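Long-range contacts in signal recognition particle receptor FtsY (Sulfolobus acidocaldarius, PDB 5L3S), which acts as the receptor for the signal recognition particle and binds a guanine nucleotide in an SRP54-type P-loop GTPase domain: residues S131-A136 against D185-D190; D222-S227 against V250-K255. All blocks are in the same frame, centred on the assembly; numbering follows the deposited sequence. Where two conformers were deposited one is given.

In the fold
Both contacts lie in the GTPase domain, interaction 1 within its central sheet and interaction 2 in loops beyond the ends of other strands of that sheet. Their centres are about 27 Å apart. Interaction 1 pairs strands 132-137 and 186-191 inside the sheet. Backbone hydrogen bonds do most of the work there, and a polar corner at S131 and D185 binds glycerol. Interaction 2 joins two loops that follow strands 216-222 and 244-248. It buries less surface and has no hydrogen bond between its segments; small apolar groups meet instead. Both contacts are largely buried. Interaction 1 touches no other protein chain, whereas interaction 2 faces one and carries the nucleotide-binding D251.

Interaction 1: residues S131-A136 against D185-D190; sequences STIIAA and DVVLID. With GOL (glycerol), chain V.
S131 and D185 meet just before two adjacent parallel strands. D185 CB lies 3.3 Å from S131 O. CG follows, set beside its own backbone N and anti to the carbonyl carbon (chi1 -67°), and this turns the carboxylate back to S131. D185 OD2 accepts from S131 N at 2.9 Å, met on the anti side and 31° out of the carboxylate plane. It also accepts from O1 of the glycerol. OD1 forms a salt bridge with K100. In return, S131 OG accepts from D185 N at 2.9 Å, and it is also hydrogen-bonded to glycerol O3. The glycerol probably comes from the crystallisation liquor.

Beyond this corner the strands run side by side. I133 is gripped twice: I133 N donates to V186 O at 3.0 Å, and I133 O accepts from L188 N at 3.0 Å. A135 repeats the pattern with L188 O and D190 N. T132 CA makes a C-H...O contact with V186 O, the oxygen that also takes I133 N. On one face, I133 CG1 meets V187 CG2 at 3.7 Å, and A135 CB meets I189 CG1.

The pair belongs to the parallel central sheet of a P-loop GTPase fold. Its C-terminal end carries D190, hydrogen-bonded to T115 and near the bound magnesium ion and nucleotide. I133, A135 and V187 pack on helix 168-181, while L188 and D190 touch helix 114-127. Strands 158-160 and 102-107 flank the pair.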
loop_
_atom_site.group_PDB
_atom_site.type_symbol
_atom_site.label_atom_id
_atom_site.label_comp_id
_atom_site.label_asym_id
_atom_site.label_seq_id
_atom_site.Cartn_x
_atom_site.Cartn_y
_atom_site.Cartn_z
ATOM N N SER B 131 18.296 -25.675 0.140
ATOM C CA SER B 131 17.454 -26.012 1.294
ATOM C C SER B 131 17.151 -24.770 2.140
ATOM O O SER B 131 17.945 -23.821 2.194
ATOM C CB SER B 131 18.072 -27.140 2.136
ATOM O OG SER B 131 19.360 -26.802 2.624
ATOM N N THR B 132 15.982 -24.740 2.775
ATOM C CA THR B 132 15.540 -23.543 3.476
ATOM C C THR B 132 14.730 -23.876 4.715
ATOM O O THR B 132 14.004 -24.868 4.731
ATOM C CB THR B 132 14.626 -22.677 2.574
ATOM O OG1 THR B 132 13.438 -23.413 2.256
ATOM C CG2 THR B 132 15.327 -22.290 1.283
ATOM N N ILE B 133 14.842 -23.042 5.740
ATOM C CA ILE B 133 13.888 -23.087 6.846
ATOM C C ILE B 133 13.422 -21.670 7.119
ATOM O O ILE B 133 14.113 -20.695 6.799
ATOM C CB ILE B 133 14.458 -23.705 8.143
ATOM C CG1 ILE B 133 15.499 -22.787 8.777
ATOM C CG2 ILE B 133 15.026 -25.096 7.893
ATOM C CD1 ILE B 133 16.024 -23.317 10.092
ATOM N N ILE B 134 12.235 -21.551 7.700
ATOM C CA ILE B 134 11.648 -20.257 7.980
ATOM C C ILE B 134 11.601 -20.057 9.481
ATOM O O ILE B 134 11.223 -20.971 10.218
ATOM C CB ILE B 134 10.199 -20.196 7.458
ATOM C CG1 ILE B 134 10.158 -20.539 5.968
ATOM C CG2 ILE B 134 9.564 -18.841 7.785
ATOM C CD1 ILE B 134 8.758 -20.732 5.408
ATOM N N ALA B 135 12.017 -18.873 9.922
ATOM C CA ALA B 135 11.842 -18.444 11.302
ATOM C C ALA B 135 10.556 -17.620 11.407
ATOM O O ALA B 135 10.429 -16.564 10.769
ATOM C CB ALA B 135 13.025 -17.608 11.738
ATOM N N ALA B 136 9.615 -18.098 12.215
ATOM C CA ALA B 136 8.353 -17.393 12.456
ATOM C C ALA B 136 8.542 -16.304 13.503
ATOM O O ALA B 136 8.036 -16.404 14.619
ATOM C CB ALA B 136 7.274 -18.376 12.888
ATOM N N ASP B 185 20.830 -24.594 3.791
ATOM C CA ASP B 185 21.440 -23.546 2.978
ATOM C C ASP B 185 20.995 -22.140 3.375
ATOM O O ASP B 185 21.801 -21.203 3.403
ATOM C CB ASP B 185 21.134 -23.758 1.488
ATOM C CG ASP B 185 21.791 -25.004 0.916
ATOM O OD1 ASP B 185 22.894 -25.378 1.366
ATOM O OD2 ASP B 185 21.198 -25.608 -0.003
ATOM N N VAL B 186 19.705 -21.988 3.660
ATOM C CA VAL B 186 19.140 -20.667 3.874
ATOM C C VAL B 186 18.165 -20.623 5.053
ATOM O O VAL B 186 17.344 -21.522 5.219
ATOM C CB VAL B 186 18.397 -20.197 2.606
ATOM C CG1 VAL B 186 17.693 -18.870 2.853
ATOM C CG2 VAL B 186 19.356 -20.117 1.410
ATOM N N VAL B 187 18.249 -19.562 5.857
ATOM C CA VAL B 187 17.192 -19.229 6.804
ATOM C C VAL B 187 16.497 -17.926 6.388
ATOM O O VAL B 187 17.165 -16.928 6.112
ATOM C CB VAL B 187 17.746 -19.055 8.227
ATOM C CG1 VAL B 187 16.642 -18.517 9.185
ATOM C CG2 VAL B 187 18.320 -20.359 8.721
ATOM N N LEU B 188 15.162 -17.942 6.353
ATOM C CA LEU B 188 14.372 -16.748 6.032
ATOM C C LEU B 188 13.610 -16.325 7.267
ATOM O O LEU B 188 12.820 -17.097 7.782
ATOM C CB LEU B 188 13.365 -17.051 4.914
ATOM C CG LEU B 188 14.005 -17.606 3.646
ATOM C CD1 LEU B 188 12.949 -17.892 2.605
ATOM C CD2 LEU B 188 14.996 -16.601 3.125
ATOM N N ILE B 189 13.834 -15.094 7.724
ATOM C CA ILE B 189 13.213 -14.597 8.941
ATOM C C ILE B 189 12.031 -13.678 8.638
ATOM O O ILE B 189 12.201 -12.632 8.013
ATOM C CB ILE B 189 14.251 -13.853 9.809
ATOM C CG1 ILE B 189 15.428 -14.805 10.113
ATOM C CG2 ILE B 189 13.601 -13.343 11.097
ATOM C CD1 ILE B 189 16.640 -14.141 10.748
ATOM N N ASP B 190 10.836 -14.089 9.057
ATOM C CA ASP B 190 9.649 -13.235 8.933
ATOM C C ASP B 190 9.608 -12.333 10.150
ATOM O O ASP B 190 9.983 -12.757 11.240
ATOM C CB ASP B 190 8.376 -14.100 8.862
ATOM C CG ASP B 190 7.164 -13.344 8.266
ATOM O OD1 ASP B 190 7.327 -12.184 7.833
ATOM O OD2 ASP B 190 6.064 -13.936 8.214
HETATM C C1 GOL V . 23.048 -28.491 -1.119
HETATM O O1 GOL V . 22.240 -27.499 -1.732
HETATM C C2 GOL V . 22.724 -28.668 0.366
HETATM O O2 GOL V . 23.343 -27.648 1.110
HETATM C C3 GOL V . 21.224 -28.639 0.652
HETATM O O3 GOL V . 20.938 -28.917 2.019
#

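Interaction 2: residues D222-S227 against V250-K255; sequences DSLAGS and VDADAK. With GNP (phosphoaminophosphonic acid-guanylate ester), chain R.
S223 and L224 meet V250, A252 and A254 through a few small groups. S223 CB points at the other loop. S223 OG lies 3.5 Å from V250 CG2 and 3.4 Å from A254 CB, so the hydroxyl sits against two methyl groups. V250 N is also close to OG, but at a poor angle for a bond. The hydroxyl is satisfied instead by T248 O, just before segment 250-255.

L224 reaches across with its branched end. L224 CD1 touches A252 CB at 3.8 Å, and L224 CD2 approaches A254 CB at 4.2 Å. The CB of each alanine points toward the 222-227 loop, and the two methyl groups receive the leucine.

The 222-227 loop is shaped by a type I beta turn from D222 to A225. D222 OD1 accepts from L224 N at 2.9 Å, which makes an Asx turn over its start. The other carboxylate oxygen, OD2, forms a salt bridge with K249.

Segment 250-255 follows K249 in the loop after strand 244-248, on the guanine-binding side of this P-loop GTPase fold. D251 turns its carboxylate to the base of the phosphoaminophosphonic acid-guanylate ester. D251 OD1 accepts from N1 of the base at 2.8 Å and D251 OD2 from N2 at 3.0 Å, both nearly straight. T248, K249, V250 and D251 fit the TKxD form of the G4 motif, whose aspartate reads N1 and N2 of guanine.

Farther out, V250 packs on W289 and R293 of helix 287-295, and R293 also donates to A254 O. The chain of another protein reaches both loops: a basic side chain of that chain packs on L224, a polar one is hydrogen-bonded to D251 OD2, and D253 forms a salt bridge with a basic side chain of it.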
loop_
_atom_site.group_PDB
_atom_site.type_symbol
_atom_site.label_atom_id
_atom_site.label_comp_id
_atom_site.label_asym_id
_atom_site.label_seq_id
_atom_site.Cartn_x
_atom_site.Cartn_y
_atom_site.Cartn_z
ATOM N N ASP B 222 5.082 -1.850 -0.872
ATOM C CA ASP B 222 3.861 -2.070 -1.639
ATOM C C ASP B 222 3.875 -1.164 -2.873
ATOM O O ASP B 222 3.945 0.060 -2.743
ATOM C CB ASP B 222 2.654 -1.688 -0.748
ATOM C CG ASP B 222 1.312 -2.128 -1.319
ATOM O OD1 ASP B 222 1.152 -2.175 -2.558
ATOM O OD2 ASP B 222 0.405 -2.434 -0.502
ATOM N N SER B 223 3.783 -1.744 -4.066
ATOM C CA SER B 223 3.833 -0.919 -5.286
ATOM C C SER B 223 2.600 -0.038 -5.496
ATOM O O SER B 223 2.635 0.873 -6.327
ATOM C CB SER B 223 4.078 -1.764 -6.531
ATOM O OG SER B 223 2.951 -2.564 -6.830
ATOM N N LEU B 224 1.513 -0.307 -4.768
ATOM C CA LEU B 224 0.338 0.576 -4.827
ATOM C C LEU B 224 0.516 1.845 -4.011
ATOM O O LEU B 224 -0.231 2.807 -4.181
ATOM C CB LEU B 224 -0.924 -0.136 -4.362
ATOM C CG LEU B 224 -1.622 -0.999 -5.407
ATOM C CD1 LEU B 224 -2.682 -1.858 -4.724
ATOM C CD2 LEU B 224 -2.229 -0.130 -6.513
ATOM N N ALA B 225 1.513 1.859 -3.136
ATOM C CA ALA B 225 1.748 3.023 -2.294
ATOM C C ALA B 225 2.315 4.194 -3.091
ATOM O O ALA B 225 3.138 4.007 -3.991
ATOM C CB ALA B 225 2.669 2.658 -1.132
ATOM N N GLY B 226 1.873 5.404 -2.754
ATOM C CA GLY B 226 2.357 6.607 -3.415
ATOM C C GLY B 226 3.646 7.087 -2.782
ATOM O O GLY B 226 4.525 6.282 -2.459
ATOM N N SER B 227 3.739 8.396 -2.574
ATOM C CA SER B 227 4.952 9.027 -2.052
ATOM C C SER B 227 5.442 8.483 -0.703
ATOM O O SER B 227 6.620 8.624 -0.367
ATOM C CB SER B 227 4.757 10.549 -1.958
ATOM O OG SER B 227 3.728 10.869 -1.031
ATOM N N VAL B 250 2.355 -5.700 -7.834
ATOM C CA VAL B 250 2.559 -5.016 -9.106
ATOM C C VAL B 250 1.438 -5.420 -10.065
ATOM O O VAL B 250 1.092 -4.682 -10.997
ATOM C CB VAL B 250 3.972 -5.341 -9.647
ATOM C CG1 VAL B 250 4.130 -4.928 -11.092
ATOM C CG2 VAL B 250 5.016 -4.656 -8.767
ATOM N N ASP B 251 0.820 -6.571 -9.790
ATOM C CA ASP B 251 -0.304 -7.035 -10.615
ATOM C C ASP B 251 -1.579 -6.179 -10.462
ATOM O O ASP B 251 -2.526 -6.345 -11.226
ATOM C CB ASP B 251 -0.623 -8.514 -10.352
ATOM C CG ASP B 251 -0.825 -8.821 -8.868
ATOM O OD1 ASP B 251 0.045 -8.488 -8.027
ATOM O OD2 ASP B 251 -1.880 -9.389 -8.533
ATOM N N ALA B 252 -1.597 -5.267 -9.494
ATOM C CA ALA B 252 -2.720 -4.317 -9.374
ATOM C C ALA B 252 -2.611 -3.135 -10.356
ATOM O O ALA B 252 -3.010 -2.015 -10.021
ATOM C CB ALA B 252 -2.809 -3.797 -7.979
ATOM N N ASP B 253 -2.067 -3.379 -11.546
ATOM C CA ASP B 253 -1.912 -2.339 -12.569
ATOM C C ASP B 253 -1.059 -1.175 -12.053
ATOM O O ASP B 253 -1.186 -0.038 -12.506
ATOM C CB ASP B 253 -3.287 -1.838 -13.043
ATOM C CG ASP B 253 -3.202 -0.994 -14.307
ATOM O OD1 ASP B 253 -2.307 -1.265 -15.132
ATOM O OD2 ASP B 253 -4.020 -0.057 -14.470
ATOM N N ALA B 254 -0.178 -1.480 -11.109
ATOM C CA ALA B 254 0.710 -0.491 -10.513
ATOM C C ALA B 254 1.987 -0.377 -11.332
ATOM O O ALA B 254 2.608 -1.389 -11.655
ATOM C CB ALA B 254 1.043 -0.899 -9.090
ATOM N N LYS B 255 2.390 0.849 -11.655
ATOM C CA LYS B 255 3.592 1.054 -12.458
ATOM C C LYS B 255 4.882 0.777 -11.689
ATOM O O LYS B 255 5.860 0.314 -12.267
ATOM C CB LYS B 255 3.620 2.467 -13.052
ATOM C CG LYS B 255 2.489 2.748 -13.998
ATOM C CD LYS B 255 2.618 1.929 -15.263
ATOM C CE LYS B 255 1.433 2.152 -16.183
ATOM N NZ LYS B 255 1.066 3.590 -16.238
HETATM P PG GNP R . 1.721 -8.221 8.232
HETATM O O1G GNP R . 2.567 -9.377 8.713
HETATM O O2G GNP R . 0.401 -8.115 8.983
HETATM O O3G GNP R . 2.383 -6.866 8.359
HETATM N N3B GNP R . 1.375 -8.453 6.687
HETATM P PB GNP R . 2.519 -8.893 5.619
HETATM O O1B GNP R . 3.247 -10.057 6.125
HETATM O O2B GNP R . 3.377 -7.732 5.339
HETATM O O3A GNP R . 1.755 -9.266 4.366
HETATM P PA GNP R . 1.063 -10.583 3.989
HETATM O O1A GNP R . 2.060 -11.571 3.462
HETATM O O2A GNP R . 0.166 -11.053 5.089
HETATM O "O5'" GNP R . 0.206 -10.229 2.724
HETATM C "C5'" GNP R . -0.939 -9.319 2.781
HETATM C "C4'" GNP R . -1.869 -9.630 1.621
HETATM O "O4'" GNP R . -1.267 -9.198 0.345
HETATM C "C3'" GNP R . -2.174 -11.105 1.449
HETATM O "O3'" GNP R . -3.508 -11.238 0.991
HETATM C "C2'" GNP R . -1.197 -11.538 0.342
HETATM O "O2'" GNP R . -1.691 -12.658 -0.373
HETATM C "C1'" GNP R . -1.304 -10.288 -0.545
HETATM N N9 GNP R . -0.172 -10.151 -1.460
HETATM C C8 GNP R . 1.167 -10.207 -1.178
HETATM N N7 GNP R . 1.939 -10.023 -2.235
HETATM C C5 GNP R . 1.026 -9.828 -3.268
HETATM C C6 GNP R . 1.249 -9.585 -4.640
HETATM O O6 GNP R . 2.353 -9.515 -5.200
HETATM N N1 GNP R . 0.056 -9.461 -5.358
HETATM C C2 GNP R . -1.205 -9.535 -4.785
HETATM N N2 GNP R . -2.260 -9.394 -5.586
HETATM N N3 GNP R . -1.418 -9.764 -3.495
HETATM C C4 GNP R . -0.268 -9.905 -2.807
#